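Local coordinates for protein D-alanyl-d-alanine carboxypeptidase DACD (Escherichia coli, PDB 5FSR) that removes C-terminal D-alanyl residues from the sugar-peptide precursors of the bacterial cell wall, as a penicillin-binding serine carboxypeptidase, at residues V104-M109 and S130-C135; L108-E113 and I213-R218; Q148-M153 and E168-L173. All blocks are in the same frame, centred on the assembly; numbering follows the deposited sequence.

Contact 1. Residues V104-M109 and S130-C135; sequences VGSSLM and SGNDAC
Ser106, Ser107 and Met109 clasp the start of helix 132-143, where Ser130-Gly131-Asn132 form the Ser-X-Asn (SxN) motif of the penicillin-recognising serine enzymes. Gly131 is the N-cap, and Ser130, with positive phi, makes the turn out of the preceding helix.

Three hydrogen bonds hold the motif itself. Asn132 ND2 donates a hydrogen bond to Ser106 OG at 3.0 Å, with the hydroxyl close to the amide plane; this helps set the rotation of the amide, and Ser106 OG also bonds Phe103 O. The backbone N of Asn132 reaches Ser107 O almost straight, at 172° about the hydrogen. Ser107 OG, turned between its own N and carbonyl carbon (chi1 57°), donates to Ser130 O from above the carbonyl plane; the modelled 2.5 Å is shorter than usual and its exact length doubtful. Serine suits both places, because its short hydroxyl arm reaches a nearby polar atom. Ser130 OG bonds Lys67 NZ, and weakly Lys233 NZ, as expected if, as in relatives, these residues form the active site.

A second set of bonds centres on Asp133, whose carboxylate receives amides of the loop and of its own helix. OD1 takes Met109 N at 2.9 Å on its syn lone pair and Ala134 N from above the carboxylate plane, while OD2 accepts Leu111 N. These donors would be expected to help offset the charge of a buried carboxylate. Gly131, with no side chain, lets Met109 N and Asp133 OD1 come close to its CA.

Van der Waals contacts complete the interface. Leu108 CD2 lies 3.8 Å from Asp133 CG, the two side chains crossing at a slant. Met109 stretches out along the helix to an apolar contact, its SD 4.0 Å from Ala134 CB.

Contact 2. Residues L108-E113 and I213-R218; sequences LMFLKE and ITQQNR
Ile213 opens the strand 213-216 by setting its CD1 methyl against the Phe110 ring, 3.8 Å from CD2, and the two side chains run at about a right angle to each other. Its CG2 methyl comes near the same CD2 atom, giving the aromatic carbon two branches of one beta-branched residue to lean on. Phe110 has a left-handed backbone conformation (phi 68°), and its CB points toward the strand. One face of the ring is covered from within the loop: Leu108 CB lies 3.8 Å above its plane, over the centre.

At Thr214 the hydroxyl OG1 bonds Thr209 OG1 on the partner strand. Gln215 returns to the contact. Beyond CG its chain is extended (chi2 176°), which carries the amide across to the loop, where CD stands 3.5 Å from Leu108 O and 4.2 Å from Phe110 CE2. Amide and ring planes are 39° apart, so the two groups meet at a slant. A long polar side chain suits this place, for it spans the distance between two backbones that lie too far apart to pair. Further on, Asn217 ND2 bonds Glu205 O, just before strand 207-210.

Strand 213-216 pairs antiparallel with 207-210, through Gln215 and Leu208. Trp210 of that partner strand rests on Met109 and Leu111, and the 108-113 loop lies between this two-stranded hairpin and helix 132-143.

Contact 3. Residues Q148-M153 and E168-L173; sequences QFVEMM and ETVHGL
Val150 and Val170 mark the nearest backbone approach, with CA atoms 6.2 Å apart, where helix 146-159 lies against the irregular 168-173 loop that follows it in the helical region of the carboxypeptidase domain. No hydrogen bond crosses; the joint is made by apolar side chains of the helix packed on Val170 and on the loop's main chain.

Val150 points toward the loop, and both its methyls rest on the same side of Glu168 O, CG1 at 3.5 Å and CG2 at 3.4 Å. The compact valine suits a helix face pressed on main chain. Val170 answers from the loop: its CG1 lies 3.7 Å from Phe149 CD2, the two side chains crossing at about a right angle, and 4.1 Å from Val150 CG2. Met153, bent at its last torsion (chi3 85°), curls its thioether over the loop, putting SD 4.1 Å from Val170 CA; its flexible chain also touches Thr66 and Thr70 of helix 66-79, the helix that carries Lys67. Val170 O bonds Thr70 OG1, so the loop is tied to that helix as well.

The loop keeps its own shape by a further bond, in which Thr169 OG1 donates to Leu173 O at 2.7 Å, in the carbonyl plane.

How the contacts relate
From the N terminus, contact 1 closes first, where the chain, after strand 116-118 and helix 119-127, returns to the 104-109 loop at the start of helix 132-143. Contact 2 sets out from the same stretch, sharing Leu108 and Met109, but closes a far longer loop at strand 213-216. Contact 3 lies wholly inside that loop, joining helix 146-159 to the loop behind it. Contacts 1 and 3 follow in series and meet through helix 132-143, where Asn132 touches His171 and Leu173; contacts 2 and 3 do not touch. Together they bind the hairpin, the loop before strand 116-118 and the helices around the active site.

Contact 1. Residues V104-M109 and S130-C135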
ATOM      1  N   VAL A 104      -4.883   1.412 -26.127  1.00 47.78           N
ATOM      2  CA  VAL A 104      -5.581   2.668 -26.518  1.00 49.25           C
ATOM      3  C   VAL A 104      -6.698   3.007 -25.508  1.00 48.96           C
ATOM      4  O   VAL A 104      -7.483   2.133 -25.102  1.00 49.51           O
ATOM      5  CB  VAL A 104      -6.109   2.653 -27.966  1.00 51.95           C
ATOM      6  CG1 VAL A 104      -7.110   3.781 -28.180  1.00 54.01           C
ATOM      7  CG2 VAL A 104      -4.964   2.756 -28.968  1.00 52.46           C
ATOM      8  N   GLY A 105      -6.736   4.269 -25.076  1.00 48.19           N
ATOM      9  CA  GLY A 105      -7.683   4.710 -24.038  1.00 47.60           C
ATOM     10  C   GLY A 105      -7.065   4.742 -22.657  1.00 44.69           C
ATOM     11  O   GLY A 105      -7.465   5.547 -21.811  1.00 45.23           O
ATOM     12  N   SER A 106      -6.071   3.880 -22.440  1.00 41.95           N
ATOM     13  CA  SER A 106      -5.405   3.732 -21.160  1.00 38.68           C
ATOM     14  C   SER A 106      -4.370   4.823 -20.969  1.00 37.24           C
ATOM     15  O   SER A 106      -4.047   5.568 -21.908  1.00 38.15           O
ATOM     16  CB  SER A 106      -4.696   2.376 -21.094  1.00 37.31           C
ATOM     17  OG  SER A 106      -3.367   2.451 -21.632  1.00 36.58           O
ATOM     18  N   SER A 107      -3.845   4.882 -19.744  1.00 34.66           N
ATOM     19  CA  SER A 107      -2.877   5.890 -19.329  1.00 33.55           C
ATOM     20  C   SER A 107      -1.461   5.476 -19.732  1.00 32.04           C
ATOM     21  O   SER A 107      -1.089   4.300 -19.622  1.00 30.86           O
ATOM     22  CB  SER A 107      -2.973   6.127 -17.816  1.00 32.69           C
ATOM     23  OG  SER A 107      -2.766   4.921 -17.096  1.00 31.49           O
ATOM     24  N   LEU A 108      -0.665   6.456 -20.177  1.00 31.78           N
ATOM     25  CA  LEU A 108       0.630   6.185 -20.802  1.00 30.78           C
ATOM     26  C   LEU A 108       1.718   7.174 -20.356  1.00 30.12           C
ATOM     27  O   LEU A 108       1.431   8.317 -19.971  1.00 31.05           O
ATOM     28  CB  LEU A 108       0.466   6.218 -22.320  1.00 32.29           C
ATOM     29  CG  LEU A 108      -0.424   5.154 -22.998  1.00 32.80           C
ATOM     30  CD1 LEU A 108      -0.665   5.537 -24.444  1.00 34.79           C
ATOM     31  CD2 LEU A 108       0.176   3.758 -22.932  1.00 31.62           C
ATOM     32  N   MET A 109       2.963   6.708 -20.366  1.00 28.57           N
ATOM     33  CA  MET A 109       4.133   7.575 -20.286  1.00 28.35           C
ATOM     34  C   MET A 109       4.481   8.151 -21.665  1.00 29.72           C
ATOM     35  O   MET A 109       5.223   9.142 -21.764  1.00 30.38           O
ATOM     36  CB  MET A 109       5.308   6.742 -19.775  1.00 26.98           C
ATOM     37  CG  MET A 109       6.539   7.503 -19.346  1.00 26.85           C
ATOM     38  SD  MET A 109       7.721   6.335 -18.673  1.00 25.39           S
ATOM     39  CE  MET A 109       9.009   7.502 -18.325  1.00 26.05           C
ATOM     40  N   SER A 130       0.771   6.338 -14.131  1.00 25.76           N
ATOM     41  CA  SER A 130       0.107   5.031 -14.189  1.00 25.23           C
ATOM     42  C   SER A 130       0.299   4.417 -15.578  1.00 25.15           C
ATOM     43  O   SER A 130      -0.647   3.933 -16.177  1.00 25.73           O
ATOM     44  CB  SER A 130      -1.391   5.109 -13.793  1.00 26.08           C
ATOM     45  OG  SER A 130      -1.947   3.785 -13.740  1.00 26.23           O
ATOM     46  N   GLY A 131       1.542   4.447 -16.065  1.00 24.43           N
ATOM     47  CA  GLY A 131       1.855   4.196 -17.479  1.00 24.67           C
ATOM     48  C   GLY A 131       1.881   2.729 -17.759  1.00 23.97           C
ATOM     49  O   GLY A 131       2.698   1.979 -17.174  1.00 23.12           O
ATOM     50  N   ASN A 132       0.971   2.294 -18.624  1.00 24.34           N
ATOM     51  CA  ASN A 132       0.876   0.882 -18.979  1.00 24.11           C
ATOM     52  C   ASN A 132       2.058   0.437 -19.845  1.00 24.12           C
ATOM     53  O   ASN A 132       2.583  -0.661 -19.669  1.00 23.75           O
ATOM     54  CB  ASN A 132      -0.485   0.568 -19.601  1.00 25.20           C
ATOM     55  CG  ASN A 132      -1.612   0.709 -18.598  1.00 24.99           C
ATOM     56  OD1 ASN A 132      -1.570   0.112 -17.522  1.00 23.88           O
ATOM     57  ND2 ASN A 132      -2.608   1.499 -18.924  1.00 26.14           N
ATOM     58  N   ASP A 133       2.467   1.302 -20.764  1.00 24.65           N
ATOM     59  CA  ASP A 133       3.696   1.139 -21.523  1.00 24.80           C
ATOM     60  C   ASP A 133       4.923   0.958 -20.639  1.00 23.59           C
ATOM     61  O   ASP A 133       5.742   0.064 -20.885  1.00 23.50           O
ATOM     62  CB  ASP A 133       3.889   2.307 -22.548  1.00 25.97           C
ATOM     63  CG  ASP A 133       3.794   3.706 -21.918  1.00 25.90           C
ATOM     64  OD1 ASP A 133       3.541   3.847 -20.685  1.00 24.74           O
ATOM     65  OD2 ASP A 133       3.962   4.675 -22.674  1.00 26.95           O
ATOM     66  N   ALA A 134       5.026   1.784 -19.598  1.00 22.83           N
ATOM     67  CA  ALA A 134       6.133   1.698 -18.639  1.00 21.96           C
ATOM     68  C   ALA A 134       6.214   0.347 -17.913  1.00 21.26           C
ATOM     69  O   ALA A 134       7.303  -0.152 -17.624  1.00 21.05           O
ATOM     70  CB  ALA A 134       6.027   2.828 -17.653  1.00 21.57           C
ATOM     71  N   CYS A 135       5.056  -0.251 -17.636  1.00 21.24           N
ATOM     72  CA  CYS A 135       4.968  -1.571 -16.981  1.00 20.93           C
ATOM     73  C   CYS A 135       5.598  -2.619 -17.889  1.00 21.48           C
ATOM     74  O   CYS A 135       6.422  -3.420 -17.467  1.00 21.01           O
ATOM     75  CB  CYS A 135       3.503  -1.972 -16.686  1.00 21.02           C
ATOM     76  SG  CYS A 135       2.618  -0.991 -15.441  1.00 20.69           S
TER

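Contact 2. Residues L108-E113 and I213-R218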
ATOM      1  N   LEU A 108      -0.665   6.456 -20.177  1.00 31.78           N
ATOM      2  CA  LEU A 108       0.630   6.185 -20.802  1.00 30.78           C
ATOM      3  C   LEU A 108       1.718   7.174 -20.356  1.00 30.12           C
ATOM      4  O   LEU A 108       1.431   8.317 -19.971  1.00 31.05           O
ATOM      5  CB  LEU A 108       0.466   6.218 -22.320  1.00 32.29           C
ATOM      6  CG  LEU A 108      -0.424   5.154 -22.998  1.00 32.80           C
ATOM      7  CD1 LEU A 108      -0.665   5.537 -24.444  1.00 34.79           C
ATOM      8  CD2 LEU A 108       0.176   3.758 -22.932  1.00 31.62           C
ATOM      9  N   MET A 109       2.963   6.708 -20.366  1.00 28.57           N
ATOM     10  CA  MET A 109       4.133   7.575 -20.286  1.00 28.35           C
ATOM     11  C   MET A 109       4.481   8.151 -21.665  1.00 29.72           C
ATOM     12  O   MET A 109       5.223   9.142 -21.764  1.00 30.38           O
ATOM     13  CB  MET A 109       5.308   6.742 -19.775  1.00 26.98           C
ATOM     14  CG  MET A 109       6.539   7.503 -19.346  1.00 26.85           C
ATOM     15  SD  MET A 109       7.721   6.335 -18.673  1.00 25.39           S
ATOM     16  CE  MET A 109       9.009   7.502 -18.325  1.00 26.05           C
ATOM     17  N   PHE A 110       3.982   7.486 -22.715  1.00 30.13           N
ATOM     18  CA  PHE A 110       4.205   7.857 -24.126  1.00 31.66           C
ATOM     19  C   PHE A 110       5.673   7.645 -24.487  1.00 31.47           C
ATOM     20  O   PHE A 110       6.376   8.559 -24.934  1.00 32.61           O
ATOM     21  CB  PHE A 110       3.715   9.276 -24.469  1.00 33.32           C
ATOM     22  CG  PHE A 110       2.240   9.471 -24.281  1.00 33.86           C
ATOM     23  CD1 PHE A 110       1.338   8.851 -25.123  1.00 34.70           C
ATOM     24  CD2 PHE A 110       1.743  10.301 -23.283  1.00 34.00           C
ATOM     25  CE1 PHE A 110      -0.038   9.032 -24.967  1.00 35.58           C
ATOM     26  CE2 PHE A 110       0.356  10.476 -23.107  1.00 34.77           C
ATOM     27  CZ  PHE A 110      -0.533   9.837 -23.950  1.00 35.50           C
ATOM     28  N   LEU A 111       6.103   6.405 -24.280  1.00 30.21           N
ATOM     29  CA  LEU A 111       7.416   5.933 -24.689  1.00 30.19           C
ATOM     30  C   LEU A 111       7.364   5.530 -26.162  1.00 31.44           C
ATOM     31  O   LEU A 111       6.343   5.076 -26.644  1.00 31.71           O
ATOM     32  CB  LEU A 111       7.788   4.696 -23.857  1.00 28.68           C
ATOM     33  CG  LEU A 111       7.919   4.814 -22.358  1.00 27.40           C
ATOM     34  CD1 LEU A 111       8.120   3.434 -21.750  1.00 26.36           C
ATOM     35  CD2 LEU A 111       9.050   5.752 -21.957  1.00 27.65           C
ATOM     36  N   LYS A 112       8.483   5.658 -26.853  1.00 32.39           N
ATOM     37  CA  LYS A 112       8.602   5.221 -28.246  1.00 33.80           C
ATOM     38  C   LYS A 112       9.669   4.139 -28.339  1.00 33.56           C
ATOM     39  O   LYS A 112      10.639   4.167 -27.608  1.00 32.77           O
ATOM     40  CB  LYS A 112       8.926   6.394 -29.149  1.00 35.56           C
ATOM     41  CG  LYS A 112       9.037   6.035 -30.620  1.00 37.21           C
ATOM     42  N   GLU A 113       9.452   3.151 -29.209  1.00 34.44           N
ATOM     43  CA  GLU A 113      10.492   2.163 -29.523  1.00 34.86           C
ATOM     44  C   GLU A 113      11.837   2.828 -29.836  1.00 35.60           C
ATOM     45  O   GLU A 113      11.906   3.797 -30.590  1.00 36.66           O
ATOM     46  CB  GLU A 113      10.071   1.273 -30.689  1.00 36.29           C
ATOM     47  CG  GLU A 113      11.152   0.299 -31.159  1.00 37.10           C
ATOM     48  CD  GLU A 113      10.697  -0.579 -32.306  1.00 38.47           C
ATOM     49  OE1 GLU A 113       9.696  -0.240 -32.941  1.00 39.43           O
ATOM     50  OE2 GLU A 113      11.342  -1.612 -32.557  1.00 39.06           O
ATOM     51  N   ILE A 213       5.646  15.824 -22.879  1.00 42.88           N
ATOM     52  CA  ILE A 213       4.279  15.764 -22.330  1.00 42.23           C
ATOM     53  C   ILE A 213       4.325  15.732 -20.803  1.00 40.36           C
ATOM     54  O   ILE A 213       4.992  14.876 -20.236  1.00 38.20           O
ATOM     55  CB  ILE A 213       3.523  14.521 -22.843  1.00 41.06           C
ATOM     56  CG1 ILE A 213       3.196  14.700 -24.319  1.00 43.00           C
ATOM     57  CG2 ILE A 213       2.235  14.277 -22.050  1.00 40.48           C
ATOM     58  CD1 ILE A 213       2.936  13.410 -25.048  1.00 42.09           C
ATOM     59  N   THR A 214       3.600  16.652 -20.175  1.00 41.12           N
ATOM     60  CA  THR A 214       3.440  16.720 -18.726  1.00 40.02           C
ATOM     61  C   THR A 214       2.068  16.178 -18.342  1.00 39.27           C
ATOM     62  O   THR A 214       1.071  16.538 -18.957  1.00 40.42           O
ATOM     63  CB  THR A 214       3.520  18.186 -18.215  1.00 42.09           C
ATOM     64  OG1 THR A 214       4.835  18.713 -18.433  1.00 42.89           O
ATOM     65  CG2 THR A 214       3.162  18.302 -16.726  1.00 41.25           C
ATOM     66  N   GLN A 215       2.042  15.334 -17.301  1.00 37.17           N
ATOM     67  CA  GLN A 215       0.821  14.723 -16.782  1.00 36.44           C
ATOM     68  C   GLN A 215       0.762  14.782 -15.239  1.00 35.63           C
ATOM     69  O   GLN A 215       1.781  14.837 -14.567  1.00 34.71           O
ATOM     70  CB  GLN A 215       0.741  13.270 -17.234  1.00 34.72           C
ATOM     71  CG  GLN A 215       0.988  13.091 -18.710  1.00 35.54           C
ATOM     72  CD  GLN A 215       1.016  11.650 -19.161  1.00 34.10           C
ATOM     73  OE1 GLN A 215       2.055  11.185 -19.617  1.00 33.52           O
ATOM     74  NE2 GLN A 215      -0.089  10.930 -19.031  1.00 33.73           N
ATOM     75  N   GLN A 216      -0.452  14.790 -14.700  1.00 36.25           N
ATOM     76  CA  GLN A 216      -0.672  14.923 -13.240  1.00 35.98           C
ATOM     77  C   GLN A 216      -0.868  13.588 -12.558  1.00 34.17           C
ATOM     78  O   GLN A 216      -1.600  12.731 -13.062  1.00 33.50           O
ATOM     79  CB  GLN A 216      -1.915  15.764 -12.943  1.00 37.66           C
ATOM     80  CG  GLN A 216      -1.779  17.255 -13.188  1.00 40.07           C
ATOM     81  CD  GLN A 216      -0.727  17.940 -12.306  1.00 40.17           C
ATOM     82  OE1 GLN A 216      -0.375  17.462 -11.218  1.00 38.21           O
ATOM     83  NE2 GLN A 216      -0.210  19.081 -12.796  1.00 42.23           N
ATOM     84  N   ASN A 217      -0.249  13.428 -11.386  1.00 33.79           N
ATOM     85  CA  ASN A 217      -0.590  12.312 -10.496  1.00 32.72           C
ATOM     86  C   ASN A 217      -2.115  12.305 -10.300  1.00 34.10           C
ATOM     87  O   ASN A 217      -2.713  13.342 -10.046  1.00 35.51           O
ATOM     88  CB  ASN A 217       0.136  12.454  -9.149  1.00 32.17           C
ATOM     89  CG  ASN A 217       0.052  11.189  -8.278  1.00 30.11           C
ATOM     90  OD1 ASN A 217      -1.014  10.612  -8.111  1.00 29.38           O
ATOM     91  ND2 ASN A 217       1.189  10.777  -7.713  1.00 29.13           N
ATOM     92  N   ARG A 218      -2.725  11.139 -10.494  1.00 34.38           N
ATOM     93  CA  ARG A 218      -4.188  10.991 -10.483  1.00 36.26           C
ATOM     94  C   ARG A 218      -4.750  10.891  -9.053  1.00 35.86           C
ATOM     95  O   ARG A 218      -5.968  10.889  -8.878  1.00 36.62           O
ATOM     96  CB  ARG A 218      -4.616   9.763 -11.320  1.00 36.76           C
ATOM     97  CG  ARG A 218      -4.676  10.065 -12.816  1.00 39.17           C
ATOM     98  CD  ARG A 218      -5.007   8.847 -13.723  1.00 39.67           C
ATOM     99  NE  ARG A 218      -6.336   8.256 -13.459  1.00 40.77           N
ATOM    100  CZ  ARG A 218      -7.490   8.565 -14.069  1.00 42.90           C
ATOM    101  NH1 ARG A 218      -7.557   9.475 -15.036  1.00 45.30           N
ATOM    102  NH2 ARG A 218      -8.608   7.939 -13.710  1.00 43.58           N
TER

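Contact 3. Residues Q148-M153 and E168-L173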
ATOM      1  N   GLN A 148       6.738 -13.885 -17.264  1.00 32.79           N
ATOM      2  CA  GLN A 148       7.685 -14.224 -16.201  1.00 32.43           C
ATOM      3  C   GLN A 148       7.596 -13.188 -15.118  1.00 30.39           C
ATOM      4  O   GLN A 148       8.001 -13.434 -14.017  1.00 30.09           O
ATOM      5  CB  GLN A 148       9.125 -14.235 -16.697  1.00 32.96           C
ATOM      6  CG  GLN A 148       9.411 -15.238 -17.795  1.00 35.01           C
ATOM      7  CD  GLN A 148       9.430 -14.583 -19.172  1.00 34.91           C
ATOM      8  OE1 GLN A 148       8.465 -13.937 -19.582  1.00 33.94           O
ATOM      9  NE2 GLN A 148      10.518 -14.745 -19.875  1.00 35.97           N
ATOM     10  N   PHE A 149       7.154 -11.996 -15.482  1.00 29.11           N
ATOM     11  CA  PHE A 149       6.991 -10.907 -14.545  1.00 27.38           C
ATOM     12  C   PHE A 149       5.757 -11.170 -13.674  1.00 27.33           C
ATOM     13  O   PHE A 149       5.776 -10.919 -12.474  1.00 26.44           O
ATOM     14  CB  PHE A 149       6.827  -9.598 -15.303  1.00 26.22           C
ATOM     15  CG  PHE A 149       6.994  -8.419 -14.452  1.00 24.68           C
ATOM     16  CD1 PHE A 149       8.257  -7.922 -14.192  1.00 24.34           C
ATOM     17  CD2 PHE A 149       5.878  -7.824 -13.853  1.00 23.69           C
ATOM     18  CE1 PHE A 149       8.417  -6.832 -13.351  1.00 23.22           C
ATOM     19  CE2 PHE A 149       6.033  -6.736 -13.050  1.00 22.61           C
ATOM     20  CZ  PHE A 149       7.306  -6.234 -12.802  1.00 22.41           C
ATOM     21  N   VAL A 150       4.715 -11.710 -14.308  1.00 28.49           N
ATOM     22  CA  VAL A 150       3.469 -12.107 -13.650  1.00 28.92           C
ATOM     23  C   VAL A 150       3.744 -13.313 -12.730  1.00 30.27           C
ATOM     24  O   VAL A 150       3.047 -13.519 -11.712  1.00 30.16           O
ATOM     25  CB  VAL A 150       2.368 -12.440 -14.689  1.00 29.87           C
ATOM     26  CG1 VAL A 150       1.052 -12.803 -14.025  1.00 30.08           C
ATOM     27  CG2 VAL A 150       2.137 -11.249 -15.632  1.00 29.32           C
ATOM     28  N   GLU A 151       4.742 -14.109 -13.095  1.00 31.64           N
ATOM     29  CA  GLU A 151       5.173 -15.205 -12.252  1.00 33.17           C
ATOM     30  C   GLU A 151       5.750 -14.617 -10.981  1.00 32.13           C
ATOM     31  O   GLU A 151       5.410 -15.096  -9.918  1.00 32.54           O
ATOM     32  CB  GLU A 151       6.204 -16.074 -12.941  1.00 35.03           C
ATOM     33  CG  GLU A 151       6.183 -17.536 -12.533  1.00 37.36           C
ATOM     34  CD  GLU A 151       6.716 -18.438 -13.645  1.00 39.53           C
ATOM     35  OE1 GLU A 151       7.388 -17.939 -14.573  1.00 39.31           O
ATOM     36  OE2 GLU A 151       6.457 -19.651 -13.586  1.00 41.84           O
ATOM     37  N   MET A 152       6.592 -13.588 -11.116  1.00 30.80           N
ATOM     38  CA  MET A 152       7.155 -12.861  -9.978  1.00 30.03           C
ATOM     39  C   MET A 152       6.112 -12.100  -9.174  1.00 28.38           C
ATOM     40  O   MET A 152       6.231 -12.005  -7.965  1.00 28.43           O
ATOM     41  CB  MET A 152       8.226 -11.851 -10.423  1.00 29.92           C
ATOM     42  CG  MET A 152       9.459 -12.427 -11.115  1.00 31.71           C
ATOM     43  SD  MET A 152      10.485 -11.110 -11.765  1.00 31.99           S
ATOM     44  CE  MET A 152      11.352 -10.552 -10.302  1.00 31.63           C
ATOM     45  N   MET A 153       5.125 -11.509  -9.845  1.00 27.25           N
ATOM     46  CA  MET A 153       4.019 -10.833  -9.165  1.00 25.79           C
ATOM     47  C   MET A 153       3.209 -11.781  -8.269  1.00 26.14           C
ATOM     48  O   MET A 153       2.716 -11.386  -7.232  1.00 25.05           O
ATOM     49  CB  MET A 153       3.057 -10.196 -10.178  1.00 25.25           C
ATOM     50  CG  MET A 153       3.593  -9.021 -10.973  1.00 24.39           C
ATOM     51  SD  MET A 153       2.433  -8.562 -12.277  1.00 24.33           S
ATOM     52  CE  MET A 153       1.333  -7.480 -11.415  1.00 23.59           C
ATOM     53  N   GLU A 168      -2.802 -11.695 -13.666  1.00 30.28           N
ATOM     54  CA  GLU A 168      -2.582 -12.219 -15.030  1.00 31.61           C
ATOM     55  C   GLU A 168      -1.721 -11.337 -15.931  1.00 30.53           C
ATOM     56  O   GLU A 168      -1.007 -11.863 -16.742  1.00 31.28           O
ATOM     57  CB  GLU A 168      -3.908 -12.478 -15.748  1.00 33.60           C
ATOM     58  CG  GLU A 168      -4.654 -13.693 -15.237  1.00 35.34           C
ATOM     59  CD  GLU A 168      -5.905 -13.975 -16.038  1.00 37.59           C
ATOM     60  OE1 GLU A 168      -6.678 -13.012 -16.291  1.00 37.32           O
ATOM     61  OE2 GLU A 168      -6.108 -15.162 -16.420  1.00 39.81           O
ATOM     62  N   THR A 169      -1.794 -10.012 -15.820  1.00 29.08           N
ATOM     63  CA  THR A 169      -1.039  -9.123 -16.726  1.00 28.37           C
ATOM     64  C   THR A 169      -0.244  -8.135 -15.915  1.00 26.53           C
ATOM     65  O   THR A 169      -0.594  -7.916 -14.782  1.00 25.51           O
ATOM     66  CB  THR A 169      -1.985  -8.370 -17.676  1.00 29.00           C
ATOM     67  OG1 THR A 169      -2.983  -7.634 -16.927  1.00 28.25           O
ATOM     68  CG2 THR A 169      -2.645  -9.369 -18.598  1.00 30.80           C
ATOM     69  N   VAL A 170       0.789  -7.526 -16.529  1.00 26.02           N
ATOM     70  CA  VAL A 170       1.737  -6.608 -15.826  1.00 24.57           C
ATOM     71  C   VAL A 170       1.187  -5.200 -15.484  1.00 23.78           C
ATOM     72  O   VAL A 170       1.866  -4.411 -14.834  1.00 23.11           O
ATOM     73  CB  VAL A 170       3.055  -6.368 -16.644  1.00 24.47           C
ATOM     74  CG1 VAL A 170       3.768  -7.677 -16.927  1.00 25.24           C
ATOM     75  CG2 VAL A 170       2.793  -5.593 -17.928  1.00 25.14           C
ATOM     76  N   HIS A 171       0.018  -4.872 -16.000  1.00 24.06           N
ATOM     77  CA  HIS A 171      -0.593  -3.568 -15.845  1.00 23.63           C
ATOM     78  C   HIS A 171      -2.081  -3.604 -15.422  1.00 24.09           C
ATOM     79  O   HIS A 171      -2.668  -2.551 -15.245  1.00 23.95           O
ATOM     80  CB  HIS A 171      -0.477  -2.792 -17.182  1.00 24.33           C
ATOM     81  CG  HIS A 171      -0.579  -3.653 -18.399  1.00 25.37           C
ATOM     82  ND1 HIS A 171      -1.692  -4.411 -18.681  1.00 26.38           N
ATOM     83  CD2 HIS A 171       0.308  -3.899 -19.396  1.00 25.87           C
ATOM     84  CE1 HIS A 171      -1.497  -5.081 -19.803  1.00 27.62           C
ATOM     85  NE2 HIS A 171      -0.302  -4.769 -20.271  1.00 27.26           N
ATOM     86  N   GLY A 172      -2.698  -4.788 -15.326  1.00 24.82           N
ATOM     87  CA  GLY A 172      -4.108  -4.925 -14.949  1.00 25.68           C
ATOM     88  C   GLY A 172      -5.102  -4.848 -16.081  1.00 27.51           C
ATOM     89  O   GLY A 172      -6.276  -5.223 -15.932  1.00 28.68           O
ATOM     90  N   LEU A 173      -4.668  -4.325 -17.217  1.00 28.10           N
ATOM     91  CA  LEU A 173      -5.451  -4.400 -18.454  1.00 30.09           C
ATOM     92  C   LEU A 173      -5.634  -5.829 -18.970  1.00 31.39           C
ATOM     93  O   LEU A 173      -4.836  -6.712 -18.651  1.00 30.98           O
ATOM     94  CB  LEU A 173      -4.822  -3.532 -19.554  1.00 30.45           C
ATOM     95  CG  LEU A 173      -4.467  -2.053 -19.326  1.00 29.64           C
ATOM     96  CD1 LEU A 173      -3.464  -1.648 -20.397  1.00 29.81           C
ATOM     97  CD2 LEU A 173      -5.715  -1.175 -19.347  1.00 30.70           C
TER